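Local structure of hypothetical protein Rv0793 (Mycobacterium tuberculosis, 1Y0H) at residues F12-P16 and D17-A21; L25-A28 and M29-P32; T31-R34 and A35-G38; E67-S71 and P72-N76. The protein forms a homodimer and is a putative monooxygenase that might take part in antibiotic biosynthesis or scavenge reactive oxygen species. All coordinates share one frame; numbering follows the deposited sequence. Where two conformers were deposited one is given.

Contacts 1, 2 and 3 follow one another along helix 19-35 of a ferredoxin-like fold: contact 1 leads from strand 6-12 into its start, contact 2 covers its middle, and contact 3 closes its end before strand 39-47. Contact 4 comes later, at the junction of helices 62-69 and 72-78. The centres of contacts 1 and 3 are about 25 Å apart, on opposite sides of the chain's centre, whereas the centre of contact 4 lies about 11 Å from those of contacts 2 and 3. Met29 and Pro32 pack on His73, and Glu36 joins His68 and His73, tying the long helix to the two short ones beside bound acetate.

Contact 1: residues F12-P16 and D17-A21; sequences FMPRP and DARSA
Arg15 and Asp17 face each other across the turn that leads into helix 19-35. The guanidinium meets the carboxylate side-on, using NE and one terminal nitrogen: Arg15 NE reaches Asp17 OD1 at 2.9 Å, and Arg15 NH2 reaches Asp17 OD2, also at 2.9 Å. Both oxygens are approached on their syn sides and the two planes are only 27° apart, so each carboxylate oxygen receives its own N-H and the pair is held nearly flat. A bend in the arginine chain at chi3 (-44°) folds the guanidinium back over the turn, where Ala18 CB lies over one face, 4.0 Å from Arg15 NH2. The remaining nitrogen, NH1, donates to the carbonyl of Glu83.

The backbone of the turn is closed by its own bonds. Ala18 N donates to Arg15 O at 2.8 Å, from well above the carbonyl plane. Pro16 O takes a long, weak bond from Arg19 N and a shorter one from a water, which in turn accepts from Ser20 N at 3.0 Å; the water thus serves the first turn of the helix. Arg19 runs the other way, its CG 4.0 Å from Pro14 CG, and its extended chain ends in a salt bridge with Glu46. The arrangement is a helix-entry turn containing Pro14 and Pro16, in the first beta-to-alpha connection of the ferredoxin-like fold.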
loop_
_atom_site.group_PDB
_atom_site.type_symbol
_atom_site.label_atom_id
_atom_site.label_comp_id
_atom_site.label_asym_id
_atom_site.label_seq_id
_atom_site.Cartn_x
_atom_site.Cartn_y
_atom_site.Cartn_z
ATOM N N PHE A 12 -9.964 4.629 2.536
ATOM C CA PHE A 12 -11.295 5.249 2.593
ATOM C C PHE A 12 -12.198 4.432 3.487
ATOM O O PHE A 12 -12.299 3.216 3.318
ATOM C CB PHE A 12 -11.938 5.314 1.209
ATOM C CG PHE A 12 -11.079 5.966 0.166
ATOM C CD1 PHE A 12 -10.069 5.245 -0.476
ATOM C CD2 PHE A 12 -11.288 7.298 -0.180
ATOM C CE1 PHE A 12 -9.261 5.869 -1.439
ATOM C CE2 PHE A 12 -10.503 7.917 -1.150
ATOM C CZ PHE A 12 -9.490 7.206 -1.774
ATOM N N MET A 13 -12.872 5.106 4.416
ATOM C CA MET A 13 -13.768 4.425 5.334
ATOM C C MET A 13 -15.196 4.945 5.117
ATOM O O MET A 13 -15.639 5.881 5.782
ATOM C CB MET A 13 -13.276 4.579 6.785
ATOM C CG MET A 13 -11.946 3.881 7.087
ATOM S SD MET A 13 -10.485 4.751 6.408
ATOM C CE MET A 13 -9.135 4.001 7.333
ATOM N N PRO A 14 -15.920 4.356 4.146
ATOM C CA PRO A 14 -17.250 4.865 3.837
ATOM C C PRO A 14 -18.254 4.593 4.930
ATOM O O PRO A 14 -18.113 3.628 5.687
ATOM C CB PRO A 14 -17.653 4.080 2.580
ATOM C CG PRO A 14 -16.878 2.822 2.652
ATOM C CD PRO A 14 -15.552 3.217 3.282
ATOM N N ARG A 15 -19.268 5.442 5.011
ATOM C CA ARG A 15 -20.461 5.064 5.739
ATOM C C ARG A 15 -21.049 3.863 5.010
ATOM O O ARG A 15 -20.950 3.783 3.781
ATOM C CB ARG A 15 -21.485 6.190 5.753
ATOM C CG ARG A 15 -21.028 7.482 6.399
ATOM C CD ARG A 15 -22.245 8.359 6.693
ATOM N NE ARG A 15 -23.166 8.372 5.554
ATOM C CZ ARG A 15 -23.083 9.226 4.538
ATOM N NH1 ARG A 15 -22.138 10.154 4.530
ATOM N NH2 ARG A 15 -23.941 9.147 3.530
ATOM N N PRO A 16 -21.670 2.930 5.759
ATOM C CA PRO A 16 -22.290 1.767 5.120
ATOM C C PRO A 16 -23.212 2.142 3.966
ATOM O O PRO A 16 -23.142 1.519 2.896
ATOM C CB PRO A 16 -23.058 1.099 6.271
ATOM C CG PRO A 16 -22.239 1.457 7.497
ATOM C CD PRO A 16 -21.790 2.881 7.228
ATOM N N ASP A 17 -24.041 3.171 4.157
ATOM C CA ASP A 17 -24.998 3.569 3.116
ATOM C C ASP A 17 -24.317 4.190 1.906
ATOM O O ASP A 17 -24.921 4.290 0.840
ATOM C CB ASP A 17 -26.057 4.532 3.661
ATOM C CG ASP A 17 -25.493 5.910 3.986
ATOM O OD1 ASP A 17 -24.862 6.069 5.053
ATOM O OD2 ASP A 17 -25.701 6.842 3.176
ATOM N N ALA A 18 -23.067 4.606 2.073
ATOM C CA ALA A 18 -22.351 5.310 1.012
ATOM C C ALA A 18 -21.356 4.425 0.276
ATOM O O ALA A 18 -20.662 4.903 -0.610
ATOM C CB ALA A 18 -21.611 6.518 1.598
ATOM N N ARG A 19 -21.275 3.149 0.647
ATOM C CA ARG A 19 -20.215 2.301 0.097
ATOM C C ARG A 19 -20.278 2.165 -1.430
ATOM O O ARG A 19 -19.259 2.342 -2.107
ATOM C CB ARG A 19 -20.227 0.925 0.750
ATOM C CG ARG A 19 -18.926 0.176 0.526
ATOM C CD ARG A 19 -19.128 -1.266 0.948
ATOM N NE ARG A 19 -17.981 -2.107 0.624
ATOM C CZ ARG A 19 -16.913 -2.230 1.406
ATOM N NH1 ARG A 19 -16.846 -1.553 2.546
ATOM N NH2 ARG A 19 -15.911 -3.025 1.048
ATOM N N SER A 20 -21.460 1.860 -1.976
ATOM C CA SER A 20 -21.590 1.759 -3.439
ATOM C C SER A 20 -21.300 3.091 -4.137
ATOM O O SER A 20 -20.691 3.113 -5.198
ATOM C CB SER A 20 -22.956 1.199 -3.858
ATOM O OG SER A 20 -24.004 2.050 -3.468
ATOM N N ALA A 21 -21.687 4.200 -3.513
ATOM C CA ALA A 21 -21.367 5.517 -4.053
ATOM C C ALA A 21 -19.853 5.782 -4.070
ATOM O O ALA A 21 -19.311 6.324 -5.054
ATOM C CB ALA A 21 -22.129 6.615 -3.277
HETATM O O HOH W 1 -23.648 1.183 -0.114
#

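Contact 2: residues L25-A28 and M29-P32; sequences LLDA and MITP
The middle of helix 19-35, the long helix packed on the antiparallel sheet of this ferredoxin-like fold, is kinked at Met29 and at Pro32, whose nitrogens make no bond to the carbonyl one full turn earlier. Met29 N donates to Leu26 O at 3.0 Å and Ile30 N to Asp27 O at 3.1 Å, both one residue short of the usual alpha-helical spacing and both reaching the carbonyl from above its plane. The turn is locally tightened, and Thr31 N gains a water in place of a direct bond: the water accepts from Thr31 N at 2.8 Å and donates to Asp27 O, which therefore receives two bonds.

Side chains follow the backbone. Ile30 brings CG1 against the carbonyl oxygens of Leu26 and Asp27, 3.6 Å from Leu26 O; with CG1 anti to its own carbonyl carbon (chi1 -63°) the branch runs back along the helix, and its CD1 comes within 4.2 Å of Asp27 OD1. That carboxylate is paired with Arg23 one turn earlier. Met29 CG passes 3.8 Å from Leu25 O, and two further bends lead the end of the chain away from Leu25, with the methyl CE toward a bound acetate; the side chain touches Tyr42 and Tyr77. Ile30 also packs on Asp98 of the second subunit. The proline nitrogen of Pro32 has no hydrogen to give, and ring atom CG instead stands 3.3 Å from Ala28 O.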
loop_
_atom_site.group_PDB
_atom_site.type_symbol
_atom_site.label_atom_id
_atom_site.label_comp_id
_atom_site.label_asym_id
_atom_site.label_seq_id
_atom_site.Cartn_x
_atom_site.Cartn_y
_atom_site.Cartn_z
ATOM N N LEU A 25 -17.328 6.429 -7.311
ATOM C CA LEU A 25 -16.452 7.597 -7.344
ATOM C C LEU A 25 -15.010 7.186 -7.622
ATOM O O LEU A 25 -14.324 7.784 -8.466
ATOM C CB LEU A 25 -16.549 8.370 -6.029
ATOM C CG LEU A 25 -15.866 9.733 -6.038
ATOM C CD1 LEU A 25 -16.680 10.739 -6.845
ATOM C CD2 LEU A 25 -15.706 10.217 -4.606
ATOM N N LEU A 26 -14.549 6.164 -6.907
ATOM C CA LEU A 26 -13.187 5.691 -7.100
ATOM C C LEU A 26 -13.026 4.984 -8.447
ATOM O O LEU A 26 -12.007 5.153 -9.112
ATOM C CB LEU A 26 -12.752 4.815 -5.921
ATOM C CG LEU A 26 -12.769 5.496 -4.543
ATOM C CD1 LEU A 26 -12.240 4.540 -3.490
ATOM C CD2 LEU A 26 -11.979 6.799 -4.527
ATOM N N ASP A 27 -14.043 4.237 -8.878
ATOM C CA ASP A 27 -14.003 3.570 -10.182
ATOM C C ASP A 27 -13.720 4.548 -11.307
ATOM O O ASP A 27 -12.948 4.242 -12.221
ATOM C CB ASP A 27 -15.330 2.864 -10.496
ATOM C CG ASP A 27 -15.491 1.522 -9.783
ATOM O OD1 ASP A 27 -14.508 0.939 -9.287
ATOM O OD2 ASP A 27 -16.650 1.024 -9.734
ATOM N N ALA A 28 -14.346 5.719 -11.241
ATOM C CA ALA A 28 -14.242 6.726 -12.296
ATOM C C ALA A 28 -12.842 7.331 -12.405
ATOM O O ALA A 28 -12.511 7.963 -13.404
ATOM C CB ALA A 28 -15.274 7.818 -12.086
ATOM N N MET A 29 -12.036 7.134 -11.369
ATOM C CA MET A 29 -10.662 7.643 -11.338
ATOM C C MET A 29 -9.709 6.724 -12.077
ATOM O O MET A 29 -8.634 7.147 -12.491
ATOM C CB MET A 29 -10.187 7.769 -9.895
ATOM C CG MET A 29 -10.818 8.941 -9.132
ATOM S SD MET A 29 -10.236 10.549 -9.714
ATOM C CE MET A 29 -8.557 10.548 -9.088
ATOM N N ILE A 30 -10.083 5.456 -12.204
ATOM C CA ILE A 30 -9.141 4.425 -12.627
ATOM C C ILE A 30 -8.643 4.594 -14.056
ATOM O O ILE A 30 -7.440 4.650 -14.288
ATOM C CB ILE A 30 -9.683 2.989 -12.372
ATOM C CG1 ILE A 30 -9.884 2.794 -10.867
ATOM C CG2 ILE A 30 -8.710 1.951 -12.915
ATOM C CD1 ILE A 30 -10.468 1.437 -10.488
ATOM N N THR A 31 -9.559 4.677 -15.019
ATOM C CA THR A 31 -9.133 4.850 -16.416
ATOM C C THR A 31 -8.279 6.121 -16.676
ATOM O O THR A 31 -7.163 5.999 -17.197
ATOM C CB THR A 31 -10.313 4.691 -17.386
ATOM O OG1 THR A 31 -10.630 3.299 -17.454
ATOM C CG2 THR A 31 -9.953 5.176 -18.779
ATOM N N PRO A 32 -8.789 7.320 -16.306
ATOM C CA PRO A 32 -7.980 8.528 -16.543
ATOM C C PRO A 32 -6.667 8.552 -15.762
ATOM O O PRO A 32 -5.676 9.076 -16.277
ATOM C CB PRO A 32 -8.889 9.675 -16.092
ATOM C CG PRO A 32 -9.949 9.042 -15.234
ATOM C CD PRO A 32 -10.097 7.637 -15.708
HETATM O O HOH W 2 -12.371 4.436 -14.858
#

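Contact 3: residues T31-R34 and A35-G38; sequences TPTR and AEDG
The side chains of Thr33 and Glu36 run next to each other in a common direction where helix 19-35 runs out. The glutamate chain is extended beyond CG, and its carboxylate comes alongside the threonine methyl, with Thr33 CG2 3.6 Å from Glu36 OE2. Its first step sets this course: CG stands anti to the carbonyl carbon (chi1 -65°), which carries the chain back along the helix past Thr33 O, 3.4 Å from Glu36 CG. The threonine turns its methyl to this partner while its hydroxyl bonds to the carbonyl of Met29. Glu36 OE2 accepts from both His68 ND1 and His73 NE2, so one oxygen is gripped twice, and the two bonds hold the carboxylate in place.

Arg34 extends elsewhere, toward the carbonyl of Tyr42 and, through a salt bridge, to Asp98 of the second subunit. Backbone bonds finish the helix. Ala35 N donates to Thr31 O at 3.0 Å, the regular alpha-helical step, whereas Glu36 N makes its shorter bond, 3.0 Å, to Thr33 O, and a weak one to Pro32 O. Ala35 CB lies 3.3 Å from Thr31 O. The last turn tightens as the helix ends, and the chain passes into the loop before strand 39-47, the first alpha-to-beta connection of the ferredoxin-like fold.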
loop_
_atom_site.group_PDB
_atom_site.type_symbol
_atom_site.label_atom_id
_atom_site.label_comp_id
_atom_site.label_asym_id
_atom_site.label_seq_id
_atom_site.Cartn_x
_atom_site.Cartn_y
_atom_site.Cartn_z
ATOM N N THR A 31 -9.559 4.677 -15.019
ATOM C CA THR A 31 -9.133 4.850 -16.416
ATOM C C THR A 31 -8.279 6.121 -16.676
ATOM O O THR A 31 -7.163 5.999 -17.197
ATOM C CB THR A 31 -10.313 4.691 -17.386
ATOM O OG1 THR A 31 -10.630 3.299 -17.454
ATOM C CG2 THR A 31 -9.953 5.176 -18.779
ATOM N N PRO A 32 -8.789 7.320 -16.306
ATOM C CA PRO A 32 -7.980 8.528 -16.543
ATOM C C PRO A 32 -6.667 8.552 -15.762
ATOM O O PRO A 32 -5.676 9.076 -16.277
ATOM C CB PRO A 32 -8.889 9.675 -16.092
ATOM C CG PRO A 32 -9.949 9.042 -15.234
ATOM C CD PRO A 32 -10.097 7.637 -15.708
ATOM N N THR A 33 -6.637 7.983 -14.555
ATOM C CA THR A 33 -5.384 7.973 -13.798
ATOM C C THR A 33 -4.379 7.006 -14.404
ATOM O O THR A 33 -3.224 7.367 -14.589
ATOM C CB THR A 33 -5.573 7.669 -12.307
ATOM O OG1 THR A 33 -6.541 8.583 -11.759
ATOM C CG2 THR A 33 -4.225 7.845 -11.592
ATOM N N ARG A 34 -4.808 5.793 -14.739
ATOM C CA ARG A 34 -3.888 4.844 -15.386
ATOM C C ARG A 34 -3.370 5.392 -16.716
ATOM O O ARG A 34 -2.273 5.036 -17.134
ATOM C CB ARG A 34 -4.533 3.469 -15.599
ATOM C CG ARG A 34 -4.686 2.678 -14.313
ATOM C CD ARG A 34 -5.316 1.318 -14.593
ATOM N NE ARG A 34 -5.604 0.611 -13.352
ATOM C CZ ARG A 34 -6.435 -0.418 -13.241
ATOM N NH1 ARG A 34 -7.077 -0.898 -14.304
ATOM N NH2 ARG A 34 -6.612 -0.979 -12.053
ATOM N N ALA A 35 -4.165 6.251 -17.361
ATOM C CA ALA A 35 -3.804 6.854 -18.654
ATOM C C ALA A 35 -2.762 7.969 -18.548
ATOM O O ALA A 35 -2.156 8.343 -19.558
ATOM C CB ALA A 35 -5.043 7.351 -19.391
ATOM N N GLU A 36 -2.572 8.497 -17.340
ATOM C CA GLU A 36 -1.524 9.495 -17.087
ATOM C C GLU A 36 -0.145 8.957 -17.465
ATOM O O GLU A 36 0.243 7.860 -17.041
ATOM C CB GLU A 36 -1.522 9.925 -15.615
ATOM C CG GLU A 36 -2.776 10.673 -15.142
ATOM C CD GLU A 36 -2.851 10.847 -13.616
ATOM O OE1 GLU A 36 -1.822 10.674 -12.920
ATOM O OE2 GLU A 36 -3.951 11.156 -13.095
ATOM N N ASP A 37 0.596 9.748 -18.245
ATOM C CA ASP A 37 1.948 9.397 -18.676
ATOM C C ASP A 37 2.803 8.957 -17.490
ATOM O O ASP A 37 3.600 8.022 -17.589
ATOM C CB ASP A 37 2.589 10.608 -19.356
ATOM C CG ASP A 37 3.892 10.273 -20.047
ATOM O OD1 ASP A 37 3.846 9.681 -21.147
ATOM O OD2 ASP A 37 4.963 10.618 -19.503
ATOM N N GLY A 38 2.611 9.634 -16.362
ATOM C CA GLY A 38 3.431 9.423 -15.193
ATOM C C GLY A 38 2.916 8.426 -14.181
ATOM O O GLY A 38 3.539 8.243 -13.141
#

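Contact 4: residues E67-S71 and P72-N76; sequences EHRGS and PHYLN. With ACT (acetate ion), chain D; ACT (acetate ion), chain C.
A site holding two acetate ions, which may mark a pocket, borders the junction of helices 62-69 and 72-78, where His68 and Tyr74 bring their rings together. The tyrosine turns an edge toward the face of the imidazole in an offset edge-to-face pair, with centroids 5.3 Å apart and planes at 65°. His68 NE2 donates, near its ring plane, to O of one acetate at 2.7 Å, and Tyr74 OH to OXT of the second at 2.6 Å. These ions probably come from the crystallisation liquor; Tyr42 OH also bonds to acetate. With ND1 taken by Glu36, the imidazole of His68 is held at both nitrogens. Arg69 lies alongside Tyr74, its CA over one face of the phenol ring, 3.9 Å from the centroid, in a CH-pi contact.

Ser71 is the N-cap of helix 72-78. Its hydroxyl, placed between the backbone N and the carbonyl carbon (chi1 70°), accepts from Tyr74 N at 3.2 Å and donates to His68 O at 2.7 Å, in the plane of that carbonyl. One side chain thereby starts the second helix and fastens it to the end of the first, while Ser71 N bonds to the same His68 O. The backbone carbonyl of Ser71 takes Leu75 N at 2.9 Å, the first regular bond of the new helix. The His73 ring folds back over Ser71, so that Ser71 CB and OG lie over one face of the ring, with CB 3.7 Å from the ring centroid.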
loop_
_atom_site.group_PDB
_atom_site.type_symbol
_atom_site.label_atom_id
_atom_site.label_comp_id
_atom_site.label_asym_id
_atom_site.label_seq_id
_atom_site.Cartn_x
_atom_site.Cartn_y
_atom_site.Cartn_z
ATOM N N GLU A 67 1.128 16.376 -10.864
ATOM C CA GLU A 67 0.259 16.476 -12.053
ATOM C C GLU A 67 -1.083 15.778 -11.810
ATOM O O GLU A 67 -2.142 16.293 -12.183
ATOM C CB GLU A 67 0.963 15.907 -13.289
ATOM C CG GLU A 67 2.246 16.623 -13.693
ATOM C CD GLU A 67 2.020 17.897 -14.505
ATOM O OE1 GLU A 67 3.010 18.403 -15.079
ATOM O OE2 GLU A 67 0.872 18.395 -14.582
ATOM N N HIS A 68 -1.039 14.622 -11.154
ATOM C CA HIS A 68 -2.248 13.855 -10.852
ATOM C C HIS A 68 -3.190 14.676 -9.976
ATOM O O HIS A 68 -4.395 14.725 -10.212
ATOM C CB HIS A 68 -1.854 12.551 -10.150
ATOM C CG HIS A 68 -3.013 11.778 -9.603
ATOM N ND1 HIS A 68 -4.009 11.263 -10.404
ATOM C CD2 HIS A 68 -3.327 11.422 -8.334
ATOM C CE1 HIS A 68 -4.888 10.622 -9.651
ATOM N NE2 HIS A 68 -4.497 10.703 -8.392
ATOM N N ARG A 69 -2.613 15.296 -8.956
ATOM C CA ARG A 69 -3.367 16.071 -7.983
ATOM C C ARG A 69 -3.948 17.363 -8.550
ATOM O O ARG A 69 -4.769 18.000 -7.891
ATOM C CB ARG A 69 -2.490 16.360 -6.773
ATOM C CG ARG A 69 -2.257 15.136 -5.920
ATOM C CD ARG A 69 -1.211 15.425 -4.866
ATOM N NE ARG A 69 -1.215 14.379 -3.859
ATOM C CZ ARG A 69 -0.385 14.314 -2.823
ATOM N NH1 ARG A 69 0.551 15.233 -2.646
ATOM N NH2 ARG A 69 -0.503 13.312 -1.962
ATOM N N GLY A 70 -3.512 17.754 -9.751
ATOM C CA GLY A 70 -4.072 18.921 -10.439
ATOM C C GLY A 70 -5.045 18.593 -11.560
ATOM O O GLY A 70 -5.580 19.500 -12.222
ATOM N N SER A 71 -5.269 17.303 -11.776
ATOM C CA SER A 71 -6.048 16.807 -12.913
ATOM C C SER A 71 -7.553 16.994 -12.722
ATOM O O SER A 71 -8.032 17.048 -11.583
ATOM C CB SER A 71 -5.747 15.331 -13.152
ATOM O OG SER A 71 -6.288 14.537 -12.112
ATOM N N PRO A 72 -8.309 17.094 -13.838
ATOM C CA PRO A 72 -9.753 17.273 -13.751
ATOM C C PRO A 72 -10.429 16.134 -13.015
ATOM O O PRO A 72 -11.371 16.371 -12.252
ATOM C CB PRO A 72 -10.195 17.302 -15.226
ATOM C CG PRO A 72 -9.008 17.725 -15.957
ATOM C CD PRO A 72 -7.855 17.097 -15.243
ATOM N N HIS A 73 -9.966 14.907 -13.231
ATOM C CA HIS A 73 -10.566 13.775 -12.542
ATOM C C HIS A 73 -10.292 13.828 -11.038
ATOM O O HIS A 73 -11.197 13.565 -10.241
ATOM C CB HIS A 73 -10.198 12.422 -13.173
ATOM C CG HIS A 73 -8.750 12.278 -13.525
ATOM N ND1 HIS A 73 -8.168 12.958 -14.574
ATOM C CD2 HIS A 73 -7.780 11.493 -12.998
ATOM C CE1 HIS A 73 -6.894 12.624 -14.654
ATOM N NE2 HIS A 73 -6.633 11.737 -13.710
ATOM N N TYR A 74 -9.072 14.196 -10.647
ATOM C CA TYR A 74 -8.750 14.280 -9.224
ATOM C C TYR A 74 -9.575 15.370 -8.558
ATOM O O TYR A 74 -10.115 15.172 -7.478
ATOM C CB TYR A 74 -7.259 14.521 -8.985
ATOM C CG TYR A 74 -6.873 14.571 -7.518
ATOM C CD1 TYR A 74 -6.547 13.400 -6.821
ATOM C CD2 TYR A 74 -6.869 15.777 -6.823
ATOM C CE1 TYR A 74 -6.186 13.438 -5.476
ATOM C CE2 TYR A 74 -6.517 15.827 -5.480
ATOM C CZ TYR A 74 -6.181 14.657 -4.817
ATOM O OH TYR A 74 -5.832 14.702 -3.488
ATOM N N LEU A 75 -9.673 16.525 -9.201
ATOM C CA LEU A 75 -10.383 17.640 -8.582
ATOM C C LEU A 75 -11.874 17.356 -8.416
ATOM O O LEU A 75 -12.477 17.783 -7.423
ATOM C CB LEU A 75 -10.138 18.943 -9.345
ATOM C CG LEU A 75 -8.699 19.474 -9.329
ATOM C CD1 LEU A 75 -8.626 20.744 -10.151
ATOM C CD2 LEU A 75 -8.126 19.698 -7.916
ATOM N N ASN A 76 -12.459 16.637 -9.371
ATOM C CA ASN A 76 -13.857 16.220 -9.285
ATOM C C ASN A 76 -14.049 15.289 -8.097
ATOM O O ASN A 76 -14.988 15.447 -7.315
ATOM C CB ASN A 76 -14.306 15.526 -10.576
ATOM C CG ASN A 76 -15.730 15.014 -10.492
ATOM O OD1 ASN A 76 -16.665 15.794 -10.351
ATOM N ND2 ASN A 76 -15.902 13.699 -10.590
HETATM C C ACT D . -6.327 12.035 -1.873
HETATM O O ACT D . -6.411 10.862 -2.330
HETATM O OXT ACT D . -5.236 12.639 -2.041
HETATM C CH3 ACT D . -7.470 12.682 -1.154
HETATM C C ACT C . -6.519 9.364 -5.497
HETATM O O ACT C . -6.125 9.310 -6.680
HETATM O OXT ACT C . -5.645 9.532 -4.609
HETATM C CH3 ACT C . -7.972 9.224 -5.170
#